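Local coordinates for protein tyrocidine synthase 2 (Brevibacillus parabrevis, PDB 6TA8) that belongs to the large modular synthetases and is represented here by a condensation domain built on a two-lobed alpha/beta fold, at residues Y211-E216 against T365-Q370; E216-V221 against Q370-L375; F240-R245 against R440-E445; H249-S254 against V436-L441. One frame throughout, in Å; residues are numbered along the deposited sequence.

Contact 1: residues Y211-E216 against T365-Q370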
loop_
_atom_site.group_PDB
_atom_site.type_symbol
_atom_site.label_atom_id
_atom_site.label_comp_id
_atom_site.label_asym_id
_atom_site.label_seq_id
_atom_site.Cartn_x
_atom_site.Cartn_y
_atom_site.Cartn_z
ATOM N N TYR A 211 4.296 -12.792 -19.404
ATOM C CA TYR A 211 5.161 -11.622 -19.494
ATOM C C TYR A 211 6.469 -11.837 -18.745
ATOM O O TYR A 211 7.484 -11.218 -19.083
ATOM C CB TYR A 211 4.427 -10.392 -18.957
ATOM C CG TYR A 211 5.267 -9.137 -18.898
ATOM C CD1 TYR A 211 5.532 -8.401 -20.045
ATOM C CD2 TYR A 211 5.789 -8.684 -17.694
ATOM C CE1 TYR A 211 6.298 -7.251 -19.995
ATOM C CE2 TYR A 211 6.555 -7.537 -17.633
ATOM C CZ TYR A 211 6.807 -6.824 -18.786
ATOM O OH TYR A 211 7.569 -5.681 -18.728
ATOM N N ALA A 212 6.466 -12.709 -17.733
ATOM C CA ALA A 212 7.696 -13.011 -17.010
ATOM C C ALA A 212 8.706 -13.713 -17.907
ATOM O O ALA A 212 9.909 -13.437 -17.834
ATOM C CB ALA A 212 7.387 -13.867 -15.782
ATOM N N ASP A 213 8.237 -14.623 -18.758
ATOM C CA ASP A 213 9.097 -15.356 -19.676
ATOM C C ASP A 213 9.170 -14.708 -21.051
ATOM O O ASP A 213 9.764 -15.285 -21.967
ATOM C CB ASP A 213 8.621 -16.804 -19.799
ATOM C CG ASP A 213 8.867 -17.603 -18.535
ATOM O OD1 ASP A 213 9.945 -17.435 -17.928
ATOM O OD2 ASP A 213 7.984 -18.397 -18.148
ATOM N N SER A 214 8.579 -13.527 -21.219
ATOM C CA SER A 214 8.694 -12.808 -22.475
ATOM C C SER A 214 10.102 -12.237 -22.627
ATOM O O SER A 214 10.931 -12.291 -21.714
ATOM C CB SER A 214 7.653 -11.692 -22.553
ATOM O OG SER A 214 7.950 -10.652 -21.638
ATOM N N ASP A 215 10.371 -11.683 -23.808
ATOM C CA ASP A 215 11.678 -11.120 -24.110
ATOM C C ASP A 215 11.730 -9.606 -23.953
ATOM O O ASP A 215 12.828 -9.040 -23.947
ATOM C CB ASP A 215 12.105 -11.511 -25.530
ATOM C CG ASP A 215 12.016 -13.005 -25.770
ATOM O OD1 ASP A 215 12.020 -13.425 -26.946
ATOM O OD2 ASP A 215 11.936 -13.761 -24.777
ATOM N N GLU A 216 10.579 -8.940 -23.831
ATOM C CA GLU A 216 10.586 -7.524 -23.485
ATOM C C GLU A 216 11.151 -7.312 -22.086
ATOM O O GLU A 216 11.893 -6.354 -21.842
ATOM C CB GLU A 216 9.174 -6.948 -23.589
ATOM C CG GLU A 216 9.032 -5.541 -23.028
ATOM C CD GLU A 216 7.587 -5.094 -22.926
ATOM O OE1 GLU A 216 6.691 -5.868 -23.324
ATOM O OE2 GLU A 216 7.346 -3.965 -22.446
ATOM N N THR A 365 11.241 -13.803 -9.026
ATOM C CA THR A 365 10.211 -14.681 -8.488
ATOM C C THR A 365 9.469 -15.491 -9.540
ATOM O O THR A 365 8.953 -16.562 -9.214
ATOM C CB THR A 365 9.183 -13.873 -7.681
ATOM O OG1 THR A 365 8.780 -12.722 -8.432
ATOM C CG2 THR A 365 9.776 -13.426 -6.354
ATOM N N LEU A 366 9.401 -15.018 -10.787
ATOM C CA LEU A 366 8.609 -15.679 -11.814
ATOM C C LEU A 366 9.391 -16.089 -13.053
ATOM O O LEU A 366 8.961 -17.020 -13.742
ATOM C CB LEU A 366 7.444 -14.777 -12.256
ATOM C CG LEU A 366 6.483 -14.288 -11.173
ATOM C CD1 LEU A 366 5.377 -13.450 -11.794
ATOM C CD2 LEU A 366 5.904 -15.458 -10.392
ATOM N N THR A 367 10.507 -15.432 -13.360
ATOM C CA THR A 367 11.239 -15.732 -14.584
ATOM C C THR A 367 11.871 -17.118 -14.503
ATOM O O THR A 367 12.564 -17.442 -13.535
ATOM C CB THR A 367 12.313 -14.674 -14.834
ATOM O OG1 THR A 367 11.693 -13.389 -14.969
ATOM C CG2 THR A 367 13.086 -14.989 -16.107
ATOM N N THR A 368 11.634 -17.932 -15.531
ATOM C CA THR A 368 12.083 -19.322 -15.574
ATOM C C THR A 368 13.320 -19.504 -16.445
ATOM O O THR A 368 13.394 -20.451 -17.233
ATOM C CB THR A 368 10.955 -20.223 -16.070
ATOM O OG1 THR A 368 10.913 -20.192 -17.503
ATOM C CG2 THR A 368 9.616 -19.754 -15.523
ATOM N N SER A 369 14.309 -18.620 -16.328
ATOM C CA SER A 369 15.507 -18.731 -17.146
ATOM C C SER A 369 16.657 -18.012 -16.457
ATOM O O SER A 369 16.469 -16.936 -15.886
ATOM C CB SER A 369 15.286 -18.149 -18.547
ATOM O OG SER A 369 15.010 -16.760 -18.484
ATOM N N GLN A 370 17.842 -18.617 -16.516
ATOM C CA GLN A 370 19.052 -17.970 -16.021
ATOM C C GLN A 370 19.406 -16.818 -16.952
ATOM O O GLN A 370 19.773 -17.035 -18.111
ATOM C CB GLN A 370 20.193 -18.979 -15.929
ATOM C CG GLN A 370 20.174 -19.826 -14.663
ATOM C CD GLN A 370 21.112 -19.300 -13.593
ATOM O OE1 GLN A 370 22.210 -18.828 -13.890
ATOM N NE2 GLN A 370 20.684 -19.381 -12.337
#
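Asp213 and Thr368 carry the polar side of this contact. One carboxylate oxygen takes two bonds from a single residue. The backbone N of Thr368 reaches Asp213 OD1 at 3.0 Å, nearly straight at 163°, and uses the syn lone pair of that oxygen. The hydroxyl Thr368 OG1 donates to the same Asp213 OD1, also at 3.0 Å, but comes from above the carboxylate plane. With chi1 at 83°, Thr368 holds OG1 between its backbone N and its carbonyl carbon, close enough to N for both donors to converge on one acceptor. The other oxygen, Asp213 OD2, accepts from Gln209 in the helix before it. The amide of Gln209 also bonds Leu366 O, so it ties the carboxylate and the 365-370 segment together.

The place is the C-terminal end of helix 201-212, where Asp213 is the first residue to leave helical geometry. It meets the loop that follows helix 359-365 and runs toward strand 383-390 of the condensation domain. Within the turn, Ser214 OG donates to Tyr211 O at 2.7 Å, which occupies a carbonyl at the end of the helix.

Apolar contact is small. Ala212 points its methyl at the other segment, and CB lies 3.6 Å from Leu366 CB. Leu366 also packs on Leu208 of the same helix and on Pro39 and Lys42 of helix 39-46. Thr367 OG1 sits 3.4 Å from Ala212 O without bonding it, because its hydrogen bond goes to Ile362 O.

Contact 2: residues E216-V221 against Q370-L375; sequences ELLREV and QLQPPL
Val221 packs into a hydrophobic patch made by Leu371, Pro373 and Leu375. It lies at the start of helix 221-229 in the condensation domain fold. The helical turn of 216-220 leads into it, and the facing segment belongs to the long loop between helix 359-365 and strand 383-390.

The contact is apolar throughout. Val221 has the most surface buried. Its CG1 stands anti to the backbone N (chi1 -177°) and faces the proline. It lies 3.7 Å from Pro373 CD and equally near Pro373 CG, so it meets the CB-CG-CD part of the pyrrolidine ring obliquely. The same methyl is 4.2 Å from Leu375 CD1, a looser touch. Leu375 continues onto Trp224 and Glu228, one and two turns further along the helix. Both methyls touch Leu371, Val221 CG1 at Leu371 CB and Val221 CG2 at the branch point Leu371 CG, each at 4.0 Å.

Backbone bonds shape the turn from within. Glu220 N bonds Leu217 O at 3.0 Å, and Val221 N makes a weak bond to Leu218 O. Both Leu218 and Val221 touch the facing loop.

Leu218 reaches across with one branch alone: its CD2 meets Leu371 CD1 at 3.4 Å, methyl against methyl.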
loop_
_atom_site.group_PDB
_atom_site.type_symbol
_atom_site.label_atom_id
_atom_site.label_comp_id
_atom_site.label_asym_id
_atom_site.label_seq_id
_atom_site.Cartn_x
_atom_site.Cartn_y
_atom_site.Cartn_z
ATOM N N GLU A 216 10.579 -8.940 -23.831
ATOM C CA GLU A 216 10.586 -7.524 -23.485
ATOM C C GLU A 216 11.151 -7.312 -22.086
ATOM O O GLU A 216 11.893 -6.354 -21.842
ATOM C CB GLU A 216 9.174 -6.948 -23.589
ATOM C CG GLU A 216 9.032 -5.541 -23.028
ATOM C CD GLU A 216 7.587 -5.094 -22.926
ATOM O OE1 GLU A 216 6.691 -5.868 -23.324
ATOM O OE2 GLU A 216 7.346 -3.965 -22.446
ATOM N N LEU A 217 10.815 -8.209 -21.154
ATOM C CA LEU A 217 11.354 -8.120 -19.802
ATOM C C LEU A 217 12.846 -8.428 -19.772
ATOM O O LEU A 217 13.579 -7.859 -18.957
ATOM C CB LEU A 217 10.592 -9.069 -18.876
ATOM C CG LEU A 217 11.036 -9.139 -17.414
ATOM C CD1 LEU A 217 10.985 -7.762 -16.774
ATOM C CD2 LEU A 217 10.174 -10.124 -16.642
ATOM N N LEU A 218 13.312 -9.315 -20.655
ATOM C CA LEU A 218 14.732 -9.646 -20.707
ATOM C C LEU A 218 15.589 -8.457 -21.117
ATOM O O LEU A 218 16.797 -8.457 -20.853
ATOM C CB LEU A 218 14.959 -10.813 -21.670
ATOM C CG LEU A 218 14.725 -12.207 -21.091
ATOM C CD1 LEU A 218 14.445 -13.214 -22.194
ATOM C CD2 LEU A 218 15.929 -12.630 -20.275
ATOM N N ARG A 219 14.996 -7.448 -21.756
ATOM C CA ARG A 219 15.724 -6.245 -22.138
ATOM C C ARG A 219 16.001 -5.323 -20.958
ATOM O O ARG A 219 16.718 -4.330 -21.125
ATOM C CB ARG A 219 14.945 -5.486 -23.216
ATOM C CG ARG A 219 14.678 -6.306 -24.470
ATOM C CD ARG A 219 14.128 -5.446 -25.595
ATOM N NE ARG A 219 12.709 -5.691 -25.836
ATOM C CZ ARG A 219 11.771 -4.750 -25.801
ATOM N NH1 ARG A 219 12.099 -3.493 -25.534
ATOM N NH2 ARG A 219 10.504 -5.064 -26.036
ATOM N N GLU A 220 15.457 -5.626 -19.779
ATOM C CA GLU A 220 15.683 -4.831 -18.580
ATOM C C GLU A 220 16.872 -5.309 -17.758
ATOM O O GLU A 220 17.327 -4.571 -16.877
ATOM C CB GLU A 220 14.438 -4.852 -17.685
ATOM C CG GLU A 220 13.236 -4.107 -18.230
ATOM C CD GLU A 220 12.082 -4.092 -17.243
ATOM O OE1 GLU A 220 10.940 -4.396 -17.648
ATOM O OE2 GLU A 220 12.323 -3.785 -16.057
ATOM N N VAL A 221 17.379 -6.517 -18.020
ATOM C CA VAL A 221 18.395 -7.112 -17.154
ATOM C C VAL A 221 19.649 -6.249 -17.115
ATOM O O VAL A 221 20.286 -6.104 -16.064
ATOM C CB VAL A 221 18.710 -8.549 -17.611
ATOM C CG1 VAL A 221 19.713 -9.198 -16.671
ATOM C CG2 VAL A 221 17.433 -9.372 -17.685
ATOM N N GLN A 370 17.842 -18.617 -16.516
ATOM C CA GLN A 370 19.052 -17.970 -16.021
ATOM C C GLN A 370 19.406 -16.818 -16.952
ATOM O O GLN A 370 19.773 -17.035 -18.111
ATOM C CB GLN A 370 20.193 -18.979 -15.929
ATOM C CG GLN A 370 20.174 -19.826 -14.663
ATOM C CD GLN A 370 21.112 -19.300 -13.593
ATOM O OE1 GLN A 370 22.210 -18.828 -13.890
ATOM N NE2 GLN A 370 20.684 -19.381 -12.337
ATOM N N LEU A 371 19.293 -15.593 -16.447
ATOM C CA LEU A 371 19.466 -14.413 -17.283
ATOM C C LEU A 371 20.920 -14.273 -17.718
ATOM O O LEU A 371 21.843 -14.462 -16.920
ATOM C CB LEU A 371 19.008 -13.163 -16.530
ATOM C CG LEU A 371 17.527 -13.092 -16.126
ATOM C CD1 LEU A 371 16.633 -13.748 -17.172
ATOM C CD2 LEU A 371 17.278 -13.698 -14.746
ATOM N N GLN A 372 21.117 -13.942 -18.995
ATOM C CA GLN A 372 22.462 -13.906 -19.567
ATOM C C GLN A 372 23.425 -13.004 -18.803
ATOM O O GLN A 372 24.579 -13.418 -18.600
ATOM C CB GLN A 372 22.379 -13.508 -21.049
ATOM C CG GLN A 372 21.468 -14.400 -21.879
ATOM C CD GLN A 372 20.442 -13.614 -22.675
ATOM O OE1 GLN A 372 20.709 -12.497 -23.121
ATOM N NE2 GLN A 372 19.262 -14.195 -22.858
ATOM N N PRO A 373 23.055 -11.800 -18.367
ATOM C CA PRO A 373 23.860 -11.111 -17.356
ATOM C C PRO A 373 23.500 -11.610 -15.969
ATOM O O PRO A 373 22.326 -11.565 -15.573
ATOM C CB PRO A 373 23.477 -9.631 -17.535
ATOM C CG PRO A 373 22.689 -9.568 -18.817
ATOM C CD PRO A 373 22.033 -10.900 -18.928
ATOM N N PRO A 374 24.477 -12.109 -15.206
ATOM C CA PRO A 374 24.166 -12.688 -13.891
ATOM C C PRO A 374 23.567 -11.684 -12.918
ATOM O O PRO A 374 24.295 -10.988 -12.203
ATOM C CB PRO A 374 25.527 -13.199 -13.399
ATOM C CG PRO A 374 26.354 -13.350 -14.638
ATOM C CD PRO A 374 25.900 -12.255 -15.553
ATOM N N LEU A 375 22.239 -11.600 -12.886
ATOM C CA LEU A 375 21.547 -10.753 -11.925
ATOM C C LEU A 375 21.451 -11.490 -10.594
ATOM O O LEU A 375 20.918 -12.603 -10.533
ATOM C CB LEU A 375 20.159 -10.378 -12.443
ATOM C CG LEU A 375 19.631 -8.981 -12.101
ATOM C CD1 LEU A 375 18.295 -8.734 -12.785
ATOM C CD2 LEU A 375 19.503 -8.793 -10.601
#

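Contact 3: residues F240-R245 against R440-E445; sequences FVTADR and RLQYEE
Phe240 has the largest buried surface here, and it meets the 440-445 segment with both backbone and ring. The two segments are loops of the condensation domain. One leads into edge strand 250-256, and the other links strand 431-439 to helix 445-466. Phe240 N donates to Gln442 O at 3.1 Å, from above the carbonyl plane. The ring turns its edge to the loop: Phe240 CD2 lies 3.3 Å from Leu441 O. Further round the edge, Phe240 CZ is 3.5 Å from Glu444 CG, and the Glu444 carboxylate stands almost perpendicular to the ring (88°). Glu444 is the N-cap residue of helix 445-466, and its backbone N is hydrogen-bonded to the side chain of Asp239 (OD2), the residue before Phe240.

Gln442 comes next. Its chain extends beyond CG and crosses Thr242 at about a right angle, with Gln442 CG 3.6 Å from Thr242 CG2. The amide end nears the Arg245 guanidinium, but as modelled two donors face each other, so the orientation of the amide is doubtful.

Leu441 packs beside Asp244. Its CD1 lies 3.8 Å from Asp244 CB and touches the carboxylate as well. Asp244 is positioned by an ST turn: Thr242 OG1, held anti to its own backbone N (chi1 -174°), accepts from Asp244 N at 3.1 Å.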
loop_
_atom_site.group_PDB
_atom_site.type_symbol
_atom_site.label_atom_id
_atom_site.label_comp_id
_atom_site.label_asym_id
_atom_site.label_seq_id
_atom_site.Cartn_x
_atom_site.Cartn_y
_atom_site.Cartn_z
ATOM N N PHE A 240 20.154 2.096 18.657
ATOM C CA PHE A 240 20.458 0.849 19.340
ATOM C C PHE A 240 20.454 -0.295 18.336
ATOM O O PHE A 240 19.941 -0.174 17.222
ATOM C CB PHE A 240 19.454 0.553 20.462
ATOM C CG PHE A 240 18.900 1.781 21.122
ATOM C CD1 PHE A 240 19.688 2.541 21.969
ATOM C CD2 PHE A 240 17.592 2.172 20.900
ATOM C CE1 PHE A 240 19.184 3.673 22.577
ATOM C CE2 PHE A 240 17.079 3.302 21.508
ATOM C CZ PHE A 240 17.877 4.053 22.348
ATOM N N VAL A 241 21.036 -1.414 18.756
ATOM C CA VAL A 241 21.034 -2.657 17.993
ATOM C C VAL A 241 20.140 -3.652 18.720
ATOM O O VAL A 241 20.217 -3.786 19.948
ATOM C CB VAL A 241 22.461 -3.215 17.818
ATOM C CG1 VAL A 241 22.430 -4.713 17.545
ATOM C CG2 VAL A 241 23.185 -2.480 16.701
ATOM N N THR A 242 19.283 -4.338 17.968
ATOM C CA THR A 242 18.376 -5.305 18.564
ATOM C C THR A 242 18.094 -6.420 17.569
ATOM O O THR A 242 18.224 -6.248 16.354
ATOM C CB THR A 242 17.062 -4.651 19.010
ATOM O OG1 THR A 242 16.264 -5.607 19.718
ATOM C CG2 THR A 242 16.282 -4.147 17.806
ATOM N N ALA A 243 17.713 -7.577 18.109
ATOM C CA ALA A 243 17.246 -8.704 17.314
ATOM C C ALA A 243 15.743 -8.905 17.440
ATOM O O ALA A 243 15.222 -9.934 16.998
ATOM C CB ALA A 243 17.986 -9.982 17.716
ATOM N N ASP A 244 15.037 -7.945 18.033
ATOM C CA ASP A 244 13.595 -8.022 18.253
ATOM C C ASP A 244 12.919 -7.080 17.261
ATOM O O ASP A 244 12.807 -5.876 17.511
ATOM C CB ASP A 244 13.248 -7.663 19.695
ATOM C CG ASP A 244 11.787 -7.904 20.022
ATOM O OD1 ASP A 244 11.080 -8.509 19.190
ATOM O OD2 ASP A 244 11.344 -7.490 21.115
ATOM N N ARG A 245 12.469 -7.633 16.136
ATOM C CA ARG A 245 11.783 -6.867 15.106
ATOM C C ARG A 245 10.268 -7.014 15.185
ATOM O O ARG A 245 9.580 -6.824 14.176
ATOM C CB ARG A 245 12.286 -7.278 13.720
ATOM C CG ARG A 245 13.612 -8.022 13.738
ATOM C CD ARG A 245 14.352 -7.877 12.417
ATOM N NE ARG A 245 15.062 -6.605 12.319
ATOM C CZ ARG A 245 16.256 -6.372 12.854
ATOM N NH1 ARG A 245 16.880 -7.327 13.531
ATOM N NH2 ARG A 245 16.828 -5.184 12.712
ATOM N N ARG A 440 10.814 1.296 18.496
ATOM C CA ARG A 440 11.364 2.042 19.621
ATOM C C ARG A 440 12.602 1.376 20.207
ATOM O O ARG A 440 13.342 2.025 20.956
ATOM C CB ARG A 440 10.301 2.226 20.706
ATOM C CG ARG A 440 9.766 0.930 21.288
ATOM C CD ARG A 440 8.736 1.207 22.370
ATOM N NE ARG A 440 9.243 2.143 23.369
ATOM C CZ ARG A 440 9.883 1.780 24.477
ATOM N NH1 ARG A 440 10.092 0.495 24.734
ATOM N NH2 ARG A 440 10.313 2.699 25.329
ATOM N N LEU A 441 12.845 0.106 19.888
ATOM C CA LEU A 441 14.050 -0.575 20.343
ATOM C C LEU A 441 15.265 -0.259 19.482
ATOM O O LEU A 441 16.368 -0.714 19.805
ATOM C CB LEU A 441 13.821 -2.089 20.381
ATOM C CG LEU A 441 12.466 -2.597 20.877
ATOM C CD1 LEU A 441 12.487 -4.113 20.968
ATOM C CD2 LEU A 441 12.094 -1.985 22.221
ATOM N N GLN A 442 15.092 0.502 18.406
ATOM C CA GLN A 442 16.194 0.918 17.551
ATOM C C GLN A 442 16.395 2.422 17.507
ATOM O O GLN A 442 17.527 2.871 17.308
ATOM C CB GLN A 442 15.981 0.410 16.117
ATOM C CG GLN A 442 16.231 -1.073 15.941
ATOM C CD GLN A 442 15.804 -1.578 14.579
ATOM O OE1 GLN A 442 14.790 -1.142 14.033
ATOM N NE2 GLN A 442 16.577 -2.503 14.023
ATOM N N TYR A 443 15.337 3.209 17.689
ATOM C CA TYR A 443 15.421 4.660 17.630
ATOM C C TYR A 443 14.639 5.275 18.773
ATOM O O TYR A 443 13.575 4.777 19.148
ATOM C CB TYR A 443 14.862 5.209 16.319
ATOM C CG TYR A 443 15.740 4.935 15.143
ATOM C CD1 TYR A 443 16.898 5.669 14.935
ATOM C CD2 TYR A 443 15.415 3.939 14.241
ATOM C CE1 TYR A 443 17.706 5.415 13.854
ATOM C CE2 TYR A 443 16.213 3.680 13.162
ATOM C CZ TYR A 443 17.354 4.418 12.973
ATOM O OH TYR A 443 18.142 4.142 11.894
ATOM N N GLU A 444 15.168 6.365 19.310
ATOM C CA GLU A 444 14.403 7.224 20.193
ATOM C C GLU A 444 13.635 8.235 19.354
ATOM O O GLU A 444 14.082 8.638 18.276
ATOM C CB GLU A 444 15.320 7.934 21.191
ATOM C CG GLU A 444 15.996 6.987 22.171
ATOM C CD GLU A 444 17.015 7.679 23.055
ATOM O OE1 GLU A 444 17.767 8.535 22.542
ATOM O OE2 GLU A 444 17.068 7.364 24.263
ATOM N N GLU A 445 12.463 8.635 19.853
ATOM C CA GLU A 445 11.592 9.530 19.097
ATOM C C GLU A 445 12.281 10.835 18.722
ATOM O O GLU A 445 11.854 11.500 17.772
ATOM C CB GLU A 445 10.320 9.826 19.893
ATOM C CG GLU A 445 9.146 10.263 19.034
ATOM C CD GLU A 445 8.055 10.942 19.837
ATOM O OE1 GLU A 445 8.247 12.110 20.236
ATOM O OE2 GLU A 445 7.002 10.308 20.064
#

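Contact 4: residues H249-S254 against V436-L441; sequences HTRTLS and VGYSRL
Arg251 and Tyr438 form a hydrogen-bonded pair between antiparallel strands 250-256 and 431-439. The first is an edge strand of the six-stranded mixed sheet, and the second is its inner neighbour. Arg251 N bonds Tyr438 O at 2.8 Å, and Tyr438 N returns to Arg251 O at 3.0 Å. Leu253 and Val436 exchange a second such pair of bonds. Arg440 N to His249 O, at 2.8 Å, extends the pairing past the end of the strand.

Side chains add to this. With chi1 at 67°, the Tyr438 ring is swung back over the neighbouring strand, where Arg251 CB lies 4.2 Å from its centroid, off-centre over the face. Leu253 joins them on this face of the sheet, which helix 445-466 covers: Tyr438 packs on Glu445 and Ile448, and Leu253 on Glu445 and Ala452. At the strand end, Leu441 CD1 sits squarely over the His249 imidazole, 3.4 Å from the ring centroid and 7° off the normal. A water in the ring plane makes weak bonds to both His249 ND1 and Arg440 NH1.

Outer partners meet the polar ends. His249 NE2 has a weak bond to Asp244, and Thr250 OG1 bonds Gln247 and Arg417. Arg251 and Arg440 run side by side, like charges with Arg251 NH2 4.5 Å from Arg440 NE, which probably disfavours closer approach. Arg251 is turned back on its own strand: NH1 bonds Lys248 O and also Thr250 O at 3.2 Å, the latter oxygen lying in the guanidinium plane.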
loop_
_atom_site.group_PDB
_atom_site.type_symbol
_atom_site.label_atom_id
_atom_site.label_comp_id
_atom_site.label_asym_id
_atom_site.label_seq_id
_atom_site.Cartn_x
_atom_site.Cartn_y
_atom_site.Cartn_z
ATOM N N HIS A 249 6.611 -3.135 19.115
ATOM C CA HIS A 249 7.484 -2.012 19.425
ATOM C C HIS A 249 7.459 -0.930 18.354
ATOM O O HIS A 249 8.314 -0.037 18.373
ATOM C CB HIS A 249 8.920 -2.503 19.629
ATOM C CG HIS A 249 9.034 -3.656 20.577
ATOM N ND1 HIS A 249 9.018 -3.498 21.946
ATOM C CD2 HIS A 249 9.166 -4.985 20.354
ATOM C CE1 HIS A 249 9.135 -4.679 22.526
ATOM N NE2 HIS A 249 9.226 -5.599 21.581
ATOM N N THR A 250 6.505 -0.984 17.429
ATOM C CA THR A 250 6.455 -0.030 16.331
ATOM C C THR A 250 5.739 1.245 16.762
ATOM O O THR A 250 4.623 1.194 17.287
ATOM C CB THR A 250 5.752 -0.643 15.120
ATOM O OG1 THR A 250 6.599 -1.636 14.526
ATOM C CG2 THR A 250 5.434 0.425 14.086
ATOM N N ARG A 251 6.386 2.385 16.538
ATOM C CA ARG A 251 5.799 3.690 16.788
ATOM C C ARG A 251 5.843 4.518 15.511
ATOM O O ARG A 251 6.652 4.271 14.613
ATOM C CB ARG A 251 6.527 4.424 17.921
ATOM C CG ARG A 251 6.510 3.689 19.250
ATOM C CD ARG A 251 5.092 3.503 19.762
ATOM N NE ARG A 251 5.068 2.961 21.118
ATOM C CZ ARG A 251 4.946 1.668 21.404
ATOM N NH1 ARG A 251 4.836 0.778 20.427
ATOM N NH2 ARG A 251 4.934 1.265 22.666
ATOM N N THR A 252 4.958 5.510 15.436
ATOM C CA THR A 252 4.833 6.354 14.254
ATOM C C THR A 252 4.949 7.816 14.652
ATOM O O THR A 252 4.323 8.252 15.624
ATOM C CB THR A 252 3.499 6.118 13.533
ATOM O OG1 THR A 252 2.417 6.514 14.387
ATOM C CG2 THR A 252 3.340 4.650 13.162
ATOM N N LEU A 253 5.747 8.567 13.898
ATOM C CA LEU A 253 5.880 10.009 14.057
ATOM C C LEU A 253 5.433 10.666 12.759
ATOM O O LEU A 253 5.995 10.389 11.694
ATOM C CB LEU A 253 7.321 10.397 14.396
ATOM C CG LEU A 253 7.587 11.875 14.697
ATOM C CD1 LEU A 253 8.589 12.020 15.830
ATOM C CD2 LEU A 253 8.079 12.603 13.461
ATOM N N SER A 254 4.429 11.534 12.846
ATOM C CA SER A 254 3.818 12.138 11.674
ATOM C C SER A 254 3.940 13.656 11.724
ATOM O O SER A 254 3.907 14.266 12.797
ATOM C CB SER A 254 2.338 11.749 11.557
ATOM O OG SER A 254 2.170 10.345 11.639
ATOM N N VAL A 436 6.318 8.367 9.443
ATOM C CA VAL A 436 7.518 7.539 9.482
ATOM C C VAL A 436 7.328 6.482 10.561
ATOM O O VAL A 436 7.144 6.815 11.739
ATOM C CB VAL A 436 8.781 8.372 9.751
ATOM C CG1 VAL A 436 10.022 7.494 9.672
ATOM C CG2 VAL A 436 8.873 9.529 8.767
ATOM N N GLY A 437 7.375 5.213 10.161
ATOM C CA GLY A 437 7.238 4.104 11.088
ATOM C C GLY A 437 8.599 3.556 11.477
ATOM O O GLY A 437 9.446 3.297 10.619
ATOM N N TYR A 438 8.795 3.380 12.782
ATOM C CA TYR A 438 10.058 2.900 13.322
ATOM C C TYR A 438 9.783 2.012 14.527
ATOM O O TYR A 438 8.661 1.943 15.035
ATOM C CB TYR A 438 10.978 4.065 13.713
ATOM C CG TYR A 438 10.467 4.879 14.882
ATOM C CD1 TYR A 438 9.519 5.876 14.697
ATOM C CD2 TYR A 438 10.930 4.647 16.172
ATOM C CE1 TYR A 438 9.047 6.620 15.761
ATOM C CE2 TYR A 438 10.462 5.384 17.244
ATOM C CZ TYR A 438 9.523 6.370 17.032
ATOM O OH TYR A 438 9.055 7.108 18.095
ATOM N N SER A 439 10.828 1.329 14.985
ATOM C CA SER A 439 10.769 0.518 16.195
ATOM C C SER A 439 11.460 1.263 17.328
ATOM O O SER A 439 12.560 1.797 17.147
ATOM C CB SER A 439 11.429 -0.845 15.978
ATOM O OG SER A 439 11.458 -1.591 17.184
ATOM N N ARG A 440 10.814 1.296 18.496
ATOM C CA ARG A 440 11.364 2.042 19.621
ATOM C C ARG A 440 12.602 1.376 20.207
ATOM O O ARG A 440 13.342 2.025 20.956
ATOM C CB ARG A 440 10.301 2.226 20.706
ATOM C CG ARG A 440 9.766 0.930 21.288
ATOM C CD ARG A 440 8.736 1.207 22.370
ATOM N NE ARG A 440 9.243 2.143 23.369
ATOM C CZ ARG A 440 9.883 1.780 24.477
ATOM N NH1 ARG A 440 10.092 0.495 24.734
ATOM N NH2 ARG A 440 10.313 2.699 25.329
ATOM N N LEU A 441 12.845 0.106 19.888
ATOM C CA LEU A 441 14.050 -0.575 20.343
ATOM C C LEU A 441 15.265 -0.259 19.482
ATOM O O LEU A 441 16.368 -0.714 19.805
ATOM C CB LEU A 441 13.821 -2.089 20.381
ATOM C CG LEU A 441 12.466 -2.597 20.877
ATOM C CD1 LEU A 441 12.487 -4.113 20.968
ATOM C CD2 LEU A 441 12.094 -1.985 22.221
HETATM O O HOH W 1 8.107 -1.375 24.317
#

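The four contacts form two clusters in one condensation domain. Contacts 1 and 2 have centres 8 Å apart and share Glu216 and Gln370. They follow one another along the same two segments, joining the turn between helices 201-212 and 221-229 to the loop after helix 359-365. Contacts 3 and 4 have centres 9 Å apart and share Arg440 and Leu441. They belong to the edge of the six-stranded sheet and the loop before helix 445-466. The clusters are 38 to 39 Å apart between centres. Along the chain their segments alternate: 211-221, 240-254, 365-375, then 436-445. Residues near 211-254 are therefore fastened twice, at well-separated places, to later parts of the chain.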